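Local coordinates for protein dihydrodipicolinate synthase (Bacillus anthracis, PDB 1XKY) that probably catalyses the condensation of pyruvate with aspartate semialdehyde, an early step of lysine biosynthesis, as a tetrameric TIM-barrel lyase, at residues E224-M228 with L243-L247. Sequence-based numbering, arbitrary orientation.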
ATOM      1  N   GLU A 224      -3.943   8.854  32.930  1.00 15.36           N
ATOM      2  CA  GLU A 224      -3.751   7.427  32.652  1.00 15.29           C
ATOM      3  C   GLU A 224      -2.419   7.167  31.921  1.00 14.80           C
ATOM      4  O   GLU A 224      -1.669   6.250  32.278  1.00 14.74           O
ATOM      5  CB  GLU A 224      -4.920   6.871  31.842  1.00 15.18           C
ATOM      6  CG  GLU A 224      -6.244   6.754  32.627  1.00 16.00           C
ATOM      7  CD  GLU A 224      -7.039   8.059  32.745  1.00 16.19           C
ATOM      8  OE1 GLU A 224      -6.547   9.134  32.355  1.00 15.20           O
ATOM      9  OE2 GLU A 224      -8.173   8.007  33.263  1.00 18.55           O
ATOM     10  N   MET A 225      -2.125   7.991  30.921  1.00 14.31           N
ATOM     11  CA  MET A 225      -0.863   7.904  30.179  1.00 14.24           C
ATOM     12  C   MET A 225       0.343   8.197  31.073  1.00 14.26           C
ATOM     13  O   MET A 225       1.386   7.572  30.935  1.00 13.77           O
ATOM     14  CB  MET A 225      -0.864   8.882  29.000  1.00 14.07           C
ATOM     15  CG  MET A 225      -1.886   8.570  27.932  1.00 14.65           C
ATOM     16  SD  MET A 225      -1.964   9.839  26.660  1.00 14.56           S
ATOM     17  CE  MET A 225      -0.313   9.694  25.971  1.00 14.54           C
ATOM     18  N   GLN A 226       0.192   9.159  31.983  1.00 14.62           N
ATOM     19  CA  GLN A 226       1.240   9.472  32.953  1.00 15.21           C
ATOM     20  C   GLN A 226       1.543   8.249  33.836  1.00 15.19           C
ATOM     21  O   GLN A 226       2.706   7.894  34.041  1.00 15.01           O
ATOM     22  CB  GLN A 226       0.815  10.672  33.794  1.00 15.33           C
ATOM     23  CG  GLN A 226       1.838  11.162  34.794  1.00 16.10           C
ATOM     24  CD  GLN A 226       1.370  12.418  35.498  1.00 17.41           C
ATOM     25  OE1 GLN A 226       0.485  12.373  36.358  1.00 22.12           O
ATOM     26  NE2 GLN A 226       1.942  13.544  35.129  1.00 16.63           N
ATOM     27  N   GLU A 227       0.495   7.599  34.336  1.00 15.03           N
ATOM     28  CA  GLU A 227       0.653   6.393  35.161  1.00 15.12           C
ATOM     29  C   GLU A 227       1.220   5.224  34.346  1.00 14.99           C
ATOM     30  O   GLU A 227       2.012   4.445  34.856  1.00 15.07           O
ATOM     31  CB  GLU A 227      -0.696   6.001  35.788  1.00 15.04           C
ATOM     32  CG  GLU A 227      -0.669   4.748  36.672  1.00 15.57           C
ATOM     33  CD  GLU A 227      -0.099   4.977  38.062  1.00 16.03           C
ATOM     34  OE1 GLU A 227       0.092   3.983  38.794  1.00 16.72           O
ATOM     35  OE2 GLU A 227       0.163   6.131  38.434  1.00 16.08           O
ATOM     36  N   MET A 228       0.793   5.097  33.090  1.00 15.28           N
ATOM     37  CA  MET A 228       1.326   4.088  32.179  1.00 15.40           C
ATOM     38  C   MET A 228       2.839   4.216  32.018  1.00 15.31           C
ATOM     39  O   MET A 228       3.568   3.226  32.123  1.00 14.98           O
ATOM     40  CB  MET A 228       0.645   4.187  30.805  1.00 15.70           C
ATOM     41  CG  MET A 228       1.019   3.058  29.859  1.00 17.24           C
ATOM     42  SD  MET A 228       0.515   3.341  28.160  1.00 17.37           S
ATOM     43  CE  MET A 228       1.485   4.775  27.688  1.00 18.01           C
ATOM     44  N   LEU A 243      -2.817  -0.322  30.939  1.00 18.03           N
ATOM     45  CA  LEU A 243      -3.114   1.066  30.555  1.00 17.68           C
ATOM     46  C   LEU A 243      -2.840   1.314  29.068  1.00 16.95           C
ATOM     47  O   LEU A 243      -3.540   2.105  28.427  1.00 17.16           O
ATOM     48  CB  LEU A 243      -2.331   2.046  31.437  1.00 17.53           C
ATOM     49  CG  LEU A 243      -2.867   2.155  32.875  1.00 18.33           C
ATOM     50  CD1 LEU A 243      -1.844   2.755  33.803  1.00 17.72           C
ATOM     51  CD2 LEU A 243      -4.159   2.970  32.898  1.00 19.14           C
ATOM     52  N   HIS A 244      -1.831   0.634  28.530  1.00 16.33           N
ATOM     53  CA  HIS A 244      -1.552   0.640  27.094  1.00 16.33           C
ATOM     54  C   HIS A 244      -2.771   0.188  26.293  1.00 15.81           C
ATOM     55  O   HIS A 244      -3.085   0.764  25.266  1.00 15.43           O
ATOM     56  CB  HIS A 244      -0.339  -0.258  26.789  1.00 16.41           C
ATOM     57  CG  HIS A 244      -0.140  -0.558  25.338  1.00 16.84           C
ATOM     58  ND1 HIS A 244       0.348   0.367  24.438  1.00 16.53           N
ATOM     59  CD2 HIS A 244      -0.348  -1.695  24.632  1.00 16.93           C
ATOM     60  CE1 HIS A 244       0.428  -0.187  23.241  1.00 17.41           C
ATOM     61  NE2 HIS A 244       0.005  -1.436  23.331  1.00 17.24           N
ATOM     62  N   GLN A 245      -3.446  -0.847  26.776  1.00 15.99           N
ATOM     63  CA  GLN A 245      -4.653  -1.350  26.128  1.00 16.29           C
ATOM     64  C   GLN A 245      -5.763  -0.293  26.069  1.00 16.20           C
ATOM     65  O   GLN A 245      -6.421  -0.128  25.037  1.00 15.93           O
ATOM     66  CB  GLN A 245      -5.117  -2.638  26.818  1.00 16.29           C
ATOM     67  CG  GLN A 245      -4.252  -3.822  26.406  1.00 17.07           C
ATOM     68  CD  GLN A 245      -4.343  -5.016  27.333  1.00 19.08           C
ATOM     69  OE1 GLN A 245      -3.530  -5.945  27.241  1.00 20.21           O
ATOM     70  NE2 GLN A 245      -5.320  -5.006  28.228  1.00 18.47           N
ATOM     71  N   LEU A 246      -5.937   0.430  27.169  1.00 16.28           N
ATOM     72  CA  LEU A 246      -6.874   1.548  27.241  1.00 16.16           C
ATOM     73  C   LEU A 246      -6.485   2.654  26.259  1.00 15.98           C
ATOM     74  O   LEU A 246      -7.327   3.153  25.525  1.00 16.20           O
ATOM     75  CB  LEU A 246      -6.909   2.113  28.667  1.00 16.30           C
ATOM     76  CG  LEU A 246      -7.830   3.316  28.923  1.00 16.38           C
ATOM     77  CD1 LEU A 246      -9.273   2.934  28.688  1.00 16.17           C
ATOM     78  CD2 LEU A 246      -7.639   3.844  30.339  1.00 17.56           C
ATOM     79  N   LEU A 247      -5.209   3.029  26.258  1.00 15.91           N
ATOM     80  CA  LEU A 247      -4.705   4.091  25.391  1.00 16.20           C
ATOM     81  C   LEU A 247      -5.011   3.796  23.919  1.00 16.61           C
ATOM     82  O   LEU A 247      -5.537   4.654  23.203  1.00 16.52           O
ATOM     83  CB  LEU A 247      -3.200   4.283  25.613  1.00 16.20           C
ATOM     84  CG  LEU A 247      -2.452   5.322  24.763  1.00 14.82           C
ATOM     85  CD1 LEU A 247      -3.121   6.682  24.819  1.00 13.57           C
ATOM     86  CD2 LEU A 247      -1.018   5.409  25.248  1.00 14.23           C
TER
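Met228 and Leu243 lie side by side, pointing opposite ways, where helix 218-234 meets helix 237-253. Met228 CB lies 3.7 Å from Leu243 CB. Leu243 is partly exposed but closely packed, with its CD1 3.6 Å from Met228 N and also against Glu227 CG. The Met228 side chain leaves with CG anti to the backbone N (chi1 -173°) and runs extended to its sulfur. This carries SD to 3.6 Å from His244 CA, against the backbone of 243-247. A bend at the last torsion then brings Met228 CE to 3.6 Å from Leu247 CD2, and the two side chains are nearly perpendicular. The other branch of Leu247 meets Met225, with Leu247 CD1 3.8 Å from Met225 SD. Thr202 and Leu203 of helix 202-207 also touch Met228, and Ile213 and Ser215 of strand 212-215 touch Met225. Both methionines and Leu247 are therefore tightly packed and buried. The His244 ring turns from 224-228 and is buried against the second subunit, where NE2 is hydrogen-bonded to Thr182 of that subunit.

The looser part is formed by Glu224 and Glu227, both partly exposed. Glu224 offers its aliphatic part, with CG 4.0 Å from Leu246 CD2. Both glutamate chains bend at chi2, and their carboxylates turn from 243-247. Glu227 OE1 forms a salt bridge with Lys239. No hydrogen bond joins the two segments.

The segment axes run roughly antiparallel at 143°, 9.7 Å apart. The contact is apolar helix-helix packing that joins the helix following the last barrel strand to the C-terminal helices of the dihydrodipicolinate synthase TIM-barrel fold.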